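PDB 3A8P: Rho guanine nucleotide exchange factor TIAM2 from Mus musculus, which activates the small GTPase RAC1 by stimulating its exchange of GDP for GTP, and so links extracellular signals to the cytoskeleton. Local coordinates for residues F18-V23 / A35-K40; R29-V34 / L226-L231; G48-F53 / A71-D76. One frame throughout, in Å; residues are numbered along the deposited sequence.

Contact 1. Residues F18-V23 / A35-K40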
ATOM      1  N   PHE A  18      15.967  -7.813   8.919  1.00 27.96           N
ATOM      2  CA  PHE A  18      15.207  -8.892   9.519  1.00 28.55           C
ATOM      3  C   PHE A  18      13.898  -8.795   8.760  1.00 28.19           C
ATOM      4  O   PHE A  18      13.409  -7.692   8.474  1.00 28.82           O
ATOM      5  CB  PHE A  18      15.030  -8.674  11.023  1.00 28.72           C
ATOM      6  CG  PHE A  18      16.162  -9.244  11.837  1.00 31.40           C
ATOM      7  CD1 PHE A  18      16.138 -10.578  12.242  1.00 33.30           C
ATOM      8  CD2 PHE A  18      17.285  -8.473  12.133  1.00 32.21           C
ATOM      9  CE1 PHE A  18      17.225 -11.143  12.930  1.00 33.96           C
ATOM     10  CE2 PHE A  18      18.376  -9.022  12.817  1.00 33.06           C
ATOM     11  CZ  PHE A  18      18.346 -10.361  13.216  1.00 33.90           C
ATOM     12  N   PHE A  19      13.349  -9.951   8.413  1.00 28.84           N
ATOM     13  CA  PHE A  19      12.134 -10.035   7.614  1.00 28.20           C
ATOM     14  C   PHE A  19      11.072 -10.933   8.236  1.00 28.68           C
ATOM     15  O   PHE A  19      11.380 -11.957   8.847  1.00 29.26           O
ATOM     16  CB  PHE A  19      12.519 -10.558   6.228  1.00 29.44           C
ATOM     17  CG  PHE A  19      11.358 -10.939   5.369  1.00 33.81           C
ATOM     18  CD1 PHE A  19      10.525  -9.966   4.823  1.00 33.57           C
ATOM     19  CD2 PHE A  19      11.111 -12.276   5.078  1.00 34.89           C
ATOM     20  CE1 PHE A  19       9.466 -10.318   3.997  1.00 34.86           C
ATOM     21  CE2 PHE A  19      10.045 -12.642   4.249  1.00 36.28           C
ATOM     22  CZ  PHE A  19       9.222 -11.661   3.707  1.00 36.02           C
ATOM     23  N   LYS A  20       9.814 -10.547   8.063  1.00 30.05           N
ATOM     24  CA  LYS A  20       8.707 -11.312   8.600  1.00 29.63           C
ATOM     25  C   LYS A  20       7.426 -11.039   7.827  1.00 30.84           C
ATOM     26  O   LYS A  20       6.946  -9.905   7.784  1.00 29.42           O
ATOM     27  CB  LYS A  20       8.508 -10.958  10.075  1.00 30.62           C
ATOM     28  CG  LYS A  20       7.374 -11.687  10.773  1.00 34.42           C
ATOM     29  CD  LYS A  20       7.337 -11.294  12.239  1.00 37.66           C
ATOM     30  CE  LYS A  20       6.269 -12.048  13.003  1.00 41.61           C
ATOM     31  NZ  LYS A  20       6.382 -11.797  14.470  1.00 42.05           N
ATOM     32  N   PRO A  21       6.867 -12.075   7.185  1.00 31.52           N
ATOM     33  CA  PRO A  21       5.627 -11.921   6.424  1.00 30.87           C
ATOM     34  C   PRO A  21       4.510 -11.715   7.442  1.00 31.21           C
ATOM     35  O   PRO A  21       4.511 -12.348   8.502  1.00 28.11           O
ATOM     36  CB  PRO A  21       5.522 -13.246   5.674  1.00 31.98           C
ATOM     37  CG  PRO A  21       6.158 -14.214   6.623  1.00 35.21           C
ATOM     38  CD  PRO A  21       7.374 -13.458   7.097  1.00 33.64           C
ATOM     39  N   LEU A  22       3.566 -10.829   7.132  1.00 30.73           N
ATOM     40  CA  LEU A  22       2.483 -10.529   8.063  1.00 32.51           C
ATOM     41  C   LEU A  22       1.074 -10.861   7.575  1.00 32.38           C
ATOM     42  O   LEU A  22       0.285 -11.468   8.301  1.00 33.48           O
ATOM     43  CB  LEU A  22       2.541  -9.046   8.450  1.00 32.93           C
ATOM     44  CG  LEU A  22       1.526  -8.544   9.476  1.00 33.81           C
ATOM     45  CD1 LEU A  22       1.713  -9.300  10.781  1.00 34.93           C
ATOM     46  CD2 LEU A  22       1.709  -7.050   9.694  1.00 34.23           C
ATOM     47  N   VAL A  23       0.754 -10.445   6.359  1.00 32.21           N
ATOM     48  CA  VAL A  23      -0.566 -10.684   5.802  1.00 32.00           C
ATOM     49  C   VAL A  23      -0.462 -11.220   4.382  1.00 34.15           C
ATOM     50  O   VAL A  23       0.450 -10.856   3.637  1.00 30.64           O
ATOM     51  CB  VAL A  23      -1.400  -9.374   5.761  1.00 31.99           C
ATOM     52  CG1 VAL A  23      -2.752  -9.635   5.111  1.00 31.23           C
ATOM     53  CG2 VAL A  23      -1.590  -8.824   7.175  1.00 32.09           C
ATOM     54  N   ALA A  35       0.506 -17.660   8.912  1.00 54.15           N
ATOM     55  CA  ALA A  35       0.706 -18.558  10.041  1.00 57.84           C
ATOM     56  C   ALA A  35       2.158 -19.000  10.182  1.00 60.06           C
ATOM     57  O   ALA A  35       2.849 -19.208   9.183  1.00 60.58           O
ATOM     58  CB  ALA A  35      -0.195 -19.776   9.898  1.00 57.22           C
ATOM     59  N   ARG A  36       2.609 -19.137  11.429  1.00 62.31           N
ATOM     60  CA  ARG A  36       3.972 -19.572  11.731  1.00 63.90           C
ATOM     61  C   ARG A  36       5.019 -18.526  11.337  1.00 63.59           C
ATOM     62  O   ARG A  36       6.196 -18.832  11.157  1.00 64.17           O
ATOM     63  CB  ARG A  36       4.219 -20.944  11.058  1.00 65.87           C
ATOM     64  CG  ARG A  36       5.480 -21.134  10.208  1.00 69.08           C
ATOM     65  CD  ARG A  36       5.376 -20.451   8.846  1.00 71.76           C
ATOM     66  NE  ARG A  36       6.341 -20.973   7.877  1.00 73.47           N
ATOM     67  CZ  ARG A  36       7.663 -20.953   8.032  1.00 74.78           C
ATOM     68  NH1 ARG A  36       8.448 -21.457   7.086  1.00 74.70           N
ATOM     69  NH2 ARG A  36       8.205 -20.435   9.127  1.00 75.51           N
ATOM     70  N   ARG A  37       4.583 -17.274  11.242  1.00 62.76           N
ATOM     71  CA  ARG A  37       5.482 -16.188  10.870  1.00 61.67           C
ATOM     72  C   ARG A  37       6.486 -15.867  11.978  1.00 59.81           C
ATOM     73  O   ARG A  37       6.126 -15.791  13.152  1.00 59.89           O
ATOM     74  CB  ARG A  37       4.670 -14.934  10.517  1.00 62.91           C
ATOM     75  CG  ARG A  37       3.865 -14.351  11.665  1.00 64.78           C
ATOM     76  CD  ARG A  37       3.023 -13.168  11.201  1.00 67.58           C
ATOM     77  NE  ARG A  37       2.387 -12.465  12.317  1.00 70.52           N
ATOM     78  CZ  ARG A  37       1.467 -12.992  13.121  1.00 71.32           C
ATOM     79  NH1 ARG A  37       1.054 -14.241  12.945  1.00 72.32           N
ATOM     80  NH2 ARG A  37       0.959 -12.266  14.109  1.00 71.31           N
ATOM     81  N   LYS A  38       7.747 -15.689  11.590  1.00 57.33           N
ATOM     82  CA  LYS A  38       8.819 -15.364  12.531  1.00 54.20           C
ATOM     83  C   LYS A  38       9.907 -14.526  11.845  1.00 50.94           C
ATOM     84  O   LYS A  38       9.993 -14.500  10.613  1.00 49.48           O
ATOM     85  CB  LYS A  38       9.418 -16.648  13.112  1.00 55.85           C
ATOM     86  CG  LYS A  38       9.833 -17.673  12.073  1.00 57.30           C
ATOM     87  CD  LYS A  38      10.308 -18.950  12.749  1.00 59.67           C
ATOM     88  CE  LYS A  38      10.622 -20.040  11.739  1.00 60.94           C
ATOM     89  NZ  LYS A  38      11.058 -21.294  12.417  1.00 62.13           N
ATOM     90  N   TRP A  39      10.729 -13.840  12.640  1.00 46.44           N
ATOM     91  CA  TRP A  39      11.784 -12.987  12.093  1.00 42.34           C
ATOM     92  C   TRP A  39      13.031 -13.745  11.645  1.00 41.53           C
ATOM     93  O   TRP A  39      13.646 -14.463  12.428  1.00 42.10           O
ATOM     94  CB  TRP A  39      12.230 -11.923  13.110  1.00 38.46           C
ATOM     95  CG  TRP A  39      11.200 -10.876  13.515  1.00 36.78           C
ATOM     96  CD1 TRP A  39      10.480 -10.845  14.674  1.00 36.55           C
ATOM     97  CD2 TRP A  39      10.870  -9.670  12.810  1.00 33.53           C
ATOM     98  NE1 TRP A  39       9.731  -9.691  14.743  1.00 34.89           N
ATOM     99  CE2 TRP A  39       9.950  -8.953  13.611  1.00 34.93           C
ATOM    100  CE3 TRP A  39      11.266  -9.120  11.580  1.00 31.91           C
ATOM    101  CZ2 TRP A  39       9.422  -7.711  13.223  1.00 32.53           C
ATOM    102  CZ3 TRP A  39      10.741  -7.884  11.197  1.00 29.79           C
ATOM    103  CH2 TRP A  39       9.829  -7.195  12.017  1.00 28.26           C
ATOM    104  N   LYS A  40      13.408 -13.565  10.386  1.00 39.48           N
ATOM    105  CA  LYS A  40      14.608 -14.192   9.846  1.00 39.04           C
ATOM    106  C   LYS A  40      15.436 -13.067   9.244  1.00 36.24           C
ATOM    107  O   LYS A  40      14.884 -12.126   8.676  1.00 34.92           O
ATOM    108  CB  LYS A  40      14.253 -15.212   8.761  1.00 41.96           C
ATOM    109  CG  LYS A  40      13.403 -16.369   9.255  1.00 46.64           C
ATOM    110  CD  LYS A  40      12.995 -17.279   8.107  1.00 50.92           C
ATOM    111  CE  LYS A  40      12.063 -18.389   8.579  1.00 53.15           C
ATOM    112  NZ  LYS A  40      11.602 -19.221   7.435  1.00 55.62           N
TER
HETATM  113  O   HOH W   1      10.627 -14.473   8.259  1.00 51.72           O

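Contact 2. Residues R29-V34 / L226-L231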
ATOM      1  N   ARG A  29     -10.081 -14.655  -2.048  1.00 67.81           N
ATOM      2  CA  ARG A  29      -9.549 -13.298  -1.991  1.00 64.95           C
ATOM      3  C   ARG A  29      -9.704 -12.605  -0.641  1.00 62.01           C
ATOM      4  O   ARG A  29      -9.837 -11.385  -0.583  1.00 60.88           O
ATOM      5  CB  ARG A  29     -10.200 -12.448  -3.085  1.00 66.61           C
ATOM      6  CG  ARG A  29     -10.144 -13.085  -4.468  1.00 68.98           C
ATOM      7  CD  ARG A  29      -8.727 -13.125  -5.026  1.00 70.50           C
ATOM      8  NE  ARG A  29      -8.256 -11.794  -5.402  1.00 72.58           N
ATOM      9  CZ  ARG A  29      -7.077 -11.548  -5.964  1.00 73.33           C
ATOM     10  NH1 ARG A  29      -6.237 -12.545  -6.217  1.00 73.73           N
ATOM     11  NH2 ARG A  29      -6.736 -10.303  -6.275  1.00 73.18           N
ATOM     12  N   LYS A  30      -9.683 -13.370   0.444  1.00 58.54           N
ATOM     13  CA  LYS A  30      -9.808 -12.767   1.763  1.00 56.09           C
ATOM     14  C   LYS A  30      -8.437 -12.696   2.428  1.00 52.23           C
ATOM     15  O   LYS A  30      -7.631 -13.614   2.313  1.00 51.65           O
ATOM     16  CB  LYS A  30     -10.785 -13.560   2.643  1.00 57.58           C
ATOM     17  CG  LYS A  30     -10.259 -14.882   3.181  1.00 61.20           C
ATOM     18  CD  LYS A  30      -9.983 -15.879   2.070  1.00 63.49           C
ATOM     19  CE  LYS A  30      -9.561 -17.230   2.634  1.00 64.66           C
ATOM     20  NZ  LYS A  30     -10.632 -17.842   3.472  1.00 65.23           N
ATOM     21  N   LEU A  31      -8.172 -11.592   3.116  1.00 49.17           N
ATOM     22  CA  LEU A  31      -6.895 -11.407   3.792  1.00 45.63           C
ATOM     23  C   LEU A  31      -6.818 -12.255   5.053  1.00 44.33           C
ATOM     24  O   LEU A  31      -7.826 -12.493   5.711  1.00 42.23           O
ATOM     25  CB  LEU A  31      -6.707  -9.938   4.176  1.00 44.36           C
ATOM     26  CG  LEU A  31      -6.698  -8.883   3.069  1.00 42.65           C
ATOM     27  CD1 LEU A  31      -6.572  -7.500   3.691  1.00 39.89           C
ATOM     28  CD2 LEU A  31      -5.541  -9.156   2.115  1.00 43.65           C
ATOM     29  N   GLU A  32      -5.619 -12.714   5.387  1.00 43.75           N
ATOM     30  CA  GLU A  32      -5.431 -13.495   6.599  1.00 44.89           C
ATOM     31  C   GLU A  32      -4.002 -13.343   7.096  1.00 43.06           C
ATOM     32  O   GLU A  32      -3.082 -13.139   6.310  1.00 42.14           O
ATOM     33  CB  GLU A  32      -5.736 -14.976   6.352  1.00 47.59           C
ATOM     34  CG  GLU A  32      -4.602 -15.759   5.715  1.00 54.46           C
ATOM     35  CD  GLU A  32      -4.835 -17.262   5.762  1.00 59.79           C
ATOM     36  OE1 GLU A  32      -3.967 -18.013   5.264  1.00 61.79           O
ATOM     37  OE2 GLU A  32      -5.885 -17.692   6.296  1.00 61.34           O
ATOM     38  N   LEU A  33      -3.821 -13.431   8.407  1.00 44.45           N
ATOM     39  CA  LEU A  33      -2.488 -13.326   8.981  1.00 46.00           C
ATOM     40  C   LEU A  33      -1.705 -14.568   8.587  1.00 47.58           C
ATOM     41  O   LEU A  33      -2.234 -15.678   8.635  1.00 48.44           O
ATOM     42  CB  LEU A  33      -2.566 -13.235  10.502  1.00 45.22           C
ATOM     43  CG  LEU A  33      -3.147 -11.942  11.070  1.00 46.87           C
ATOM     44  CD1 LEU A  33      -3.219 -12.030  12.585  1.00 47.36           C
ATOM     45  CD2 LEU A  33      -2.273 -10.770  10.648  1.00 47.81           C
ATOM     46  N   VAL A  34      -0.455 -14.384   8.179  1.00 48.75           N
ATOM     47  CA  VAL A  34       0.383 -15.510   7.795  1.00 50.13           C
ATOM     48  C   VAL A  34       0.632 -16.344   9.045  1.00 51.86           C
ATOM     49  O   VAL A  34       0.923 -15.804  10.112  1.00 51.18           O
ATOM     50  CB  VAL A  34       1.728 -15.039   7.220  1.00 49.37           C
ATOM     51  CG1 VAL A  34       2.593 -16.240   6.870  1.00 49.94           C
ATOM     52  CG2 VAL A  34       1.493 -14.176   5.993  1.00 47.84           C
ATOM     53  N   LEU A 226     -14.282  -2.780   9.682  1.00 32.74           N
ATOM     54  CA  LEU A 226     -14.696  -4.025  10.325  1.00 33.61           C
ATOM     55  C   LEU A 226     -13.898  -5.207   9.792  1.00 32.86           C
ATOM     56  O   LEU A 226     -13.486  -6.082  10.551  1.00 32.51           O
ATOM     57  CB  LEU A 226     -16.192  -4.280  10.106  1.00 35.39           C
ATOM     58  CG  LEU A 226     -17.166  -3.581  11.061  1.00 38.17           C
ATOM     59  CD1 LEU A 226     -16.936  -2.075  11.061  1.00 40.26           C
ATOM     60  CD2 LEU A 226     -18.591  -3.904  10.640  1.00 39.76           C
ATOM     61  N   ALA A 227     -13.682  -5.237   8.482  1.00 31.97           N
ATOM     62  CA  ALA A 227     -12.930  -6.327   7.884  1.00 31.84           C
ATOM     63  C   ALA A 227     -11.488  -6.295   8.383  1.00 33.27           C
ATOM     64  O   ALA A 227     -10.919  -7.334   8.733  1.00 33.86           O
ATOM     65  CB  ALA A 227     -12.972  -6.229   6.363  1.00 30.14           C
ATOM     66  N   LEU A 228     -10.898  -5.104   8.424  1.00 31.68           N
ATOM     67  CA  LEU A 228      -9.526  -4.988   8.892  1.00 32.58           C
ATOM     68  C   LEU A 228      -9.483  -5.369  10.361  1.00 33.12           C
ATOM     69  O   LEU A 228      -8.519  -5.978  10.826  1.00 33.09           O
ATOM     70  CB  LEU A 228      -8.988  -3.562   8.668  1.00 30.90           C
ATOM     71  CG  LEU A 228      -8.758  -3.240   7.180  1.00 31.05           C
ATOM     72  CD1 LEU A 228      -8.115  -1.889   7.026  1.00 29.66           C
ATOM     73  CD2 LEU A 228      -7.876  -4.312   6.549  1.00 30.62           C
ATOM     74  N   GLY A 229     -10.545  -5.028  11.082  1.00 33.97           N
ATOM     75  CA  GLY A 229     -10.625  -5.363  12.492  1.00 36.36           C
ATOM     76  C   GLY A 229     -10.670  -6.869  12.713  1.00 38.23           C
ATOM     77  O   GLY A 229     -10.073  -7.375  13.664  1.00 38.53           O
ATOM     78  N   ARG A 230     -11.382  -7.592  11.848  1.00 38.34           N
ATOM     79  CA  ARG A 230     -11.452  -9.048  11.986  1.00 39.91           C
ATOM     80  C   ARG A 230     -10.103  -9.647  11.600  1.00 39.14           C
ATOM     81  O   ARG A 230      -9.716 -10.701  12.099  1.00 38.79           O
ATOM     82  CB  ARG A 230     -12.553  -9.645  11.097  1.00 38.16           C
ATOM     83  CG  ARG A 230     -13.967  -9.418  11.599  1.00 38.77           C
ATOM     84  CD  ARG A 230     -14.976 -10.214  10.773  1.00 41.48           C
ATOM     85  NE  ARG A 230     -15.096  -9.734   9.398  1.00 40.90           N
ATOM     86  CZ  ARG A 230     -15.836  -8.689   9.034  1.00 43.24           C
ATOM     87  NH1 ARG A 230     -16.527  -8.013   9.942  1.00 43.60           N
ATOM     88  NH2 ARG A 230     -15.883  -8.314   7.761  1.00 39.81           N
ATOM     89  N   LEU A 231      -9.392  -8.967  10.705  1.00 39.37           N
ATOM     90  CA  LEU A 231      -8.082  -9.429  10.271  1.00 38.55           C
ATOM     91  C   LEU A 231      -7.174  -9.400  11.489  1.00 37.42           C
ATOM     92  O   LEU A 231      -6.443 -10.347  11.753  1.00 37.48           O
ATOM     93  CB  LEU A 231      -7.506  -8.497   9.204  1.00 39.46           C
ATOM     94  CG  LEU A 231      -6.307  -8.961   8.363  1.00 39.77           C
ATOM     95  CD1 LEU A 231      -5.723  -7.749   7.657  1.00 38.39           C
ATOM     96  CD2 LEU A 231      -5.244  -9.618   9.219  1.00 40.75           C
TER

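Contact 3. Residues G48-F53 / A71-D76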
ATOM      1  N   GLY A  48      16.098  -2.755  -9.548  1.00 34.43           N
ATOM      2  CA  GLY A  48      14.854  -2.419 -10.218  1.00 35.21           C
ATOM      3  C   GLY A  48      13.838  -2.321  -9.088  1.00 35.59           C
ATOM      4  O   GLY A  48      14.092  -1.637  -8.096  1.00 35.81           O
ATOM      5  N   CYS A  49      12.700  -2.998  -9.211  1.00 34.71           N
ATOM      6  CA  CYS A  49      11.700  -2.984  -8.146  1.00 33.91           C
ATOM      7  C   CYS A  49      11.622  -4.347  -7.493  1.00 32.83           C
ATOM      8  O   CYS A  49      10.595  -4.713  -6.922  1.00 34.21           O
ATOM      9  CB  CYS A  49      10.321  -2.615  -8.681  1.00 36.56           C
ATOM     10  SG  CYS A  49       9.988  -0.861  -8.630  1.00 40.28           S
ATOM     11  N   THR A  50      12.712  -5.099  -7.587  1.00 29.88           N
ATOM     12  CA  THR A  50      12.760  -6.433  -7.016  1.00 29.57           C
ATOM     13  C   THR A  50      13.691  -6.495  -5.806  1.00 29.45           C
ATOM     14  O   THR A  50      14.832  -6.032  -5.858  1.00 29.75           O
ATOM     15  CB  THR A  50      13.254  -7.468  -8.068  1.00 31.48           C
ATOM     16  OG1 THR A  50      12.389  -7.443  -9.210  1.00 29.70           O
ATOM     17  CG2 THR A  50      13.277  -8.873  -7.471  1.00 28.85           C
ATOM     18  N   LEU A  51      13.191  -7.059  -4.715  1.00 27.42           N
ATOM     19  CA  LEU A  51      13.989  -7.218  -3.510  1.00 27.16           C
ATOM     20  C   LEU A  51      14.448  -8.667  -3.506  1.00 27.22           C
ATOM     21  O   LEU A  51      13.624  -9.579  -3.464  1.00 28.24           O
ATOM     22  CB  LEU A  51      13.154  -6.933  -2.250  1.00 25.23           C
ATOM     23  CG  LEU A  51      12.793  -5.470  -1.969  1.00 27.55           C
ATOM     24  CD1 LEU A  51      11.689  -5.381  -0.904  1.00 24.18           C
ATOM     25  CD2 LEU A  51      14.056  -4.728  -1.515  1.00 26.89           C
ATOM     26  N   LEU A  52      15.760  -8.872  -3.576  1.00 28.64           N
ATOM     27  CA  LEU A  52      16.342 -10.213  -3.569  1.00 28.28           C
ATOM     28  C   LEU A  52      16.887 -10.514  -2.183  1.00 28.94           C
ATOM     29  O   LEU A  52      17.619  -9.711  -1.607  1.00 26.22           O
ATOM     30  CB  LEU A  52      17.468 -10.301  -4.595  1.00 29.69           C
ATOM     31  CG  LEU A  52      17.044  -9.954  -6.022  1.00 32.17           C
ATOM     32  CD1 LEU A  52      18.266  -9.901  -6.922  1.00 35.20           C
ATOM     33  CD2 LEU A  52      16.038 -10.994  -6.519  1.00 31.47           C
ATOM     34  N   PHE A  53      16.529 -11.675  -1.653  1.00 30.59           N
ATOM     35  CA  PHE A  53      16.964 -12.078  -0.325  1.00 31.70           C
ATOM     36  C   PHE A  53      18.050 -13.146  -0.392  1.00 33.66           C
ATOM     37  O   PHE A  53      17.855 -14.193  -0.995  1.00 33.83           O
ATOM     38  CB  PHE A  53      15.774 -12.618   0.472  1.00 31.68           C
ATOM     39  CG  PHE A  53      14.718 -11.592   0.768  1.00 33.22           C
ATOM     40  CD1 PHE A  53      14.382 -11.283   2.083  1.00 34.62           C
ATOM     41  CD2 PHE A  53      14.055 -10.934  -0.263  1.00 34.89           C
ATOM     42  CE1 PHE A  53      13.399 -10.334   2.370  1.00 33.53           C
ATOM     43  CE2 PHE A  53      13.067  -9.979   0.014  1.00 35.91           C
ATOM     44  CZ  PHE A  53      12.741  -9.681   1.334  1.00 33.16           C
ATOM     45  N   ALA A  71      12.567 -13.794  -3.700  1.00 34.33           N
ATOM     46  CA  ALA A  71      12.473 -12.444  -4.223  1.00 33.60           C
ATOM     47  C   ALA A  71      11.112 -11.830  -3.938  1.00 33.10           C
ATOM     48  O   ALA A  71      10.106 -12.529  -3.852  1.00 34.12           O
ATOM     49  CB  ALA A  71      12.728 -12.457  -5.726  1.00 32.63           C
ATOM     50  N   LEU A  72      11.088 -10.514  -3.798  1.00 32.31           N
ATOM     51  CA  LEU A  72       9.848  -9.804  -3.542  1.00 31.95           C
ATOM     52  C   LEU A  72       9.715  -8.729  -4.625  1.00 31.76           C
ATOM     53  O   LEU A  72      10.535  -7.812  -4.705  1.00 32.32           O
ATOM     54  CB  LEU A  72       9.897  -9.184  -2.143  1.00 35.03           C
ATOM     55  CG  LEU A  72       8.585  -8.847  -1.433  1.00 37.75           C
ATOM     56  CD1 LEU A  72       8.852  -8.711   0.068  1.00 36.45           C
ATOM     57  CD2 LEU A  72       7.982  -7.564  -2.013  1.00 37.53           C
ATOM     58  N   PHE A  73       8.703  -8.870  -5.479  1.00 30.19           N
ATOM     59  CA  PHE A  73       8.462  -7.919  -6.563  1.00 31.65           C
ATOM     60  C   PHE A  73       7.604  -6.804  -5.994  1.00 31.22           C
ATOM     61  O   PHE A  73       6.402  -6.961  -5.791  1.00 34.66           O
ATOM     62  CB  PHE A  73       7.778  -8.644  -7.729  1.00 31.97           C
ATOM     63  CG  PHE A  73       8.601  -9.783  -8.272  1.00 34.07           C
ATOM     64  CD1 PHE A  73       9.694  -9.534  -9.098  1.00 33.05           C
ATOM     65  CD2 PHE A  73       8.363 -11.091  -7.861  1.00 32.94           C
ATOM     66  CE1 PHE A  73      10.540 -10.562  -9.499  1.00 29.59           C
ATOM     67  CE2 PHE A  73       9.207 -12.126  -8.258  1.00 31.90           C
ATOM     68  CZ  PHE A  73      10.296 -11.857  -9.077  1.00 31.75           C
ATOM     69  N   ALA A  74       8.246  -5.671  -5.738  1.00 31.05           N
ATOM     70  CA  ALA A  74       7.599  -4.528  -5.114  1.00 28.72           C
ATOM     71  C   ALA A  74       6.934  -3.479  -5.997  1.00 28.42           C
ATOM     72  O   ALA A  74       6.631  -2.388  -5.514  1.00 25.80           O
ATOM     73  CB  ALA A  74       8.596  -3.848  -4.189  1.00 29.31           C
ATOM     74  N   GLU A  75       6.705  -3.784  -7.271  1.00 27.20           N
ATOM     75  CA  GLU A  75       6.056  -2.807  -8.144  1.00 29.92           C
ATOM     76  C   GLU A  75       4.796  -2.262  -7.474  1.00 27.85           C
ATOM     77  O   GLU A  75       4.040  -3.011  -6.864  1.00 29.25           O
ATOM     78  CB  GLU A  75       5.689  -3.438  -9.495  1.00 33.19           C
ATOM     79  CG  GLU A  75       4.726  -2.592 -10.321  1.00 37.97           C
ATOM     80  CD  GLU A  75       4.690  -2.983 -11.796  1.00 43.14           C
ATOM     81  OE1 GLU A  75       4.801  -4.193 -12.103  1.00 42.58           O
ATOM     82  OE2 GLU A  75       4.532  -2.073 -12.645  1.00 44.00           O
ATOM     83  N   ASP A  76       4.595  -0.953  -7.580  1.00 27.79           N
ATOM     84  CA  ASP A  76       3.432  -0.278  -7.007  1.00 28.38           C
ATOM     85  C   ASP A  76       3.194  -0.515  -5.516  1.00 27.50           C
ATOM     86  O   ASP A  76       2.047  -0.561  -5.070  1.00 25.49           O
ATOM     87  CB  ASP A  76       2.162  -0.653  -7.786  1.00 28.96           C
ATOM     88  CG  ASP A  76       2.200  -0.171  -9.227  1.00 31.41           C
ATOM     89  OD1 ASP A  76       2.520   1.016  -9.448  1.00 31.05           O
ATOM     90  OD2 ASP A  76       1.909  -0.972 -10.138  1.00 32.39           O
TER
HETATM   91  O   HOH W   2       8.304  -5.447  -9.193  1.00 32.32           O

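Contact 1. Residues F18-V23 / A35-K40
Phe19 and Lys40 form the one beta bridge between 18-23 and 35-40, an antiparallel hydrogen-bonded pair: Phe19 N donates to Lys40 O at 2.7 Å and Lys40 N returns a bond to Phe19 O at 3.0 Å. The touching parts run 166° apart, yet between these two segments no further bridge follows toward Arg37. Beside the bridge a water donates to Phe19 O; its second link, to Lys38 O, is implausibly short and so doubtful. Near the far end of 18-23, Leu22 and Val23 both face Val101, a classic beta bulge.

Lys20 carries the side-chain part. Its CG stands anti to the backbone N (chi1 180°) and the chain stays extended beyond, so that it crosses the Trp39 indole at about a right angle. CD lies over one face of the five-membered ring, 3.7 Å from its centroid, a CH-pi contact only 8° off the ring normal, while Lys20 CB sits over the same indole nearer the six-membered ring, 3.6 Å from Trp39 CE3. Phe18 O approaches the edge of the indole. On the other flank Lys20 CE packs against Arg37 CG at 3.6 Å, and Arg37 CD reaches Pro21 O at 3.2 Å. Leu22 CD1 meets the guanidinium group obliquely, and Arg37 NH1 bonds back to Val34 O.

These contacts lie at the surface of the PH domain, where the loop after strand 30-33 enters strand 40-47. The lysine is used as a hydrocarbon rod between indole and arginine; with Lys20 NZ 4.6 Å from Arg37 NE, two like charges lie close together, which probably makes this edge electropositive and is consistent with a module that binds membranes.

Contact 2. Residues R29-V34 / L226-L231
Leu231 of helix 222-231 packs against Leu31 and Leu33 of strand 30-33, joining the CC-Ex region to the beta-sheet of the PH domain within the PHCCEx module. Strand 30-33 and helix segment 226-231 have axes 8.8 Å apart at closest approach and N-to-C directions that differ by 31°, so the helix runs roughly along the strand. No hydrogen bond joins the two segments; the contact rests on leucine methyls, and the nearest backbones are those of Glu32 and Leu231.

Leu231 is the central side chain. Its chi1 of -165° sets CG opposite the backbone N, and the two methyls spread between two residues of the strand: CD1 goes to Leu31 CD1, at 4.1 Å, and CD2 goes to Leu33. Both strand leucines have the other common arrangement, CG anti to the carbonyl carbon and beside the backbone N. From Leu31 the CA-CB bond already points at the helix. Leu33 starts off alongside and brings only its branched end close, where it crosses Leu231 obliquely.

One turn earlier, Leu228 adds a looser touch, CD2 to Leu31 CD1 at 4.5 Å. Leu231 N bonds to Ala227 O within the helix, whose turn brings Leu228 and Leu231 to the same side. Leu31 is also met by Ala241 and Leu242 of helix 236-245, and Leu228 by Phe239, so two CC-Ex helices share this apolar seam. From the sheet side Val23 packs on Leu33, while Glu32 turns away from the helix. The seam is tightest at Leu33, whose CG lies 3.7 Å from Leu231 O and whose CD2 presses on Leu231 CD2 at 3.5 Å, closer than usual for two methyl carbons.

Contact 3. Residues G48-F53 / A71-D76
Leu51 and Leu72 make the tight centre, an antiparallel hydrogen-bonded pair in which Leu51 N donates to Leu72 O at 2.8 Å, nearly straight at 175°, and Leu72 N to Leu51 O at 2.7 Å. Their CB atoms approach to 4.0 Å on the buried face, where Leu72 CB also meets Phe53 CE2 at 3.9 Å, the phenyl ring arriving obliquely. Leu51 reaches Trp115 of helix 109-130, and Leu72 reaches Phe104. This is the PH-domain fold, a curled antiparallel sheet with helix 109-130, the C-terminal helix of the PH domain, packed against it; strands 50-54 and 70-73 are neighbours in that sheet, and the axes of segments 50-53 and 71-73 approach to 4.6 Å.

The opposite face is looser. Thr50 and Phe73, a non-hydrogen-bonded pair, lie side by side: with OG1 anti to the carbonyl carbon (chi1 -58°), the hydroxyl comes 3.4 Å from Phe73 CD1 and CG2 flanks the same ring side. Replacing Thr50 by a glycine would probably leave that side of the exposed Phe73 ring unsupported and set the ring free to turn. Next along this face Leu52 CD2 touches Ala71 CB. Past the strands, Ala74 N bonds to Cys49 O at 2.8 Å, and a water accepts from Glu75 N while giving Cys49 O a weak bond.

In the fold
Contacts 1 and 3 lie wholly within the PH domain, whereas contact 2 brings a CC-Ex helix onto it, and all three reach one curled sheet. Contacts 1 and 2 have centres 16 Å apart and touch through the pairing of strands 11-26 and 30-33, with a probable hydrogen bond from Val34 N to Leu22 O at 3.0 Å. Contact 3 lies about 17 Å from contact 1, centre to centre, and meets it where Phe19 CG stands 3.7 Å from Phe53 CE1, the rings edge-to-face. Contacts 2 and 3 do not touch: their nearest atoms are about 11 Å apart, although contact 3 is nested in the loop that contact 2 closes.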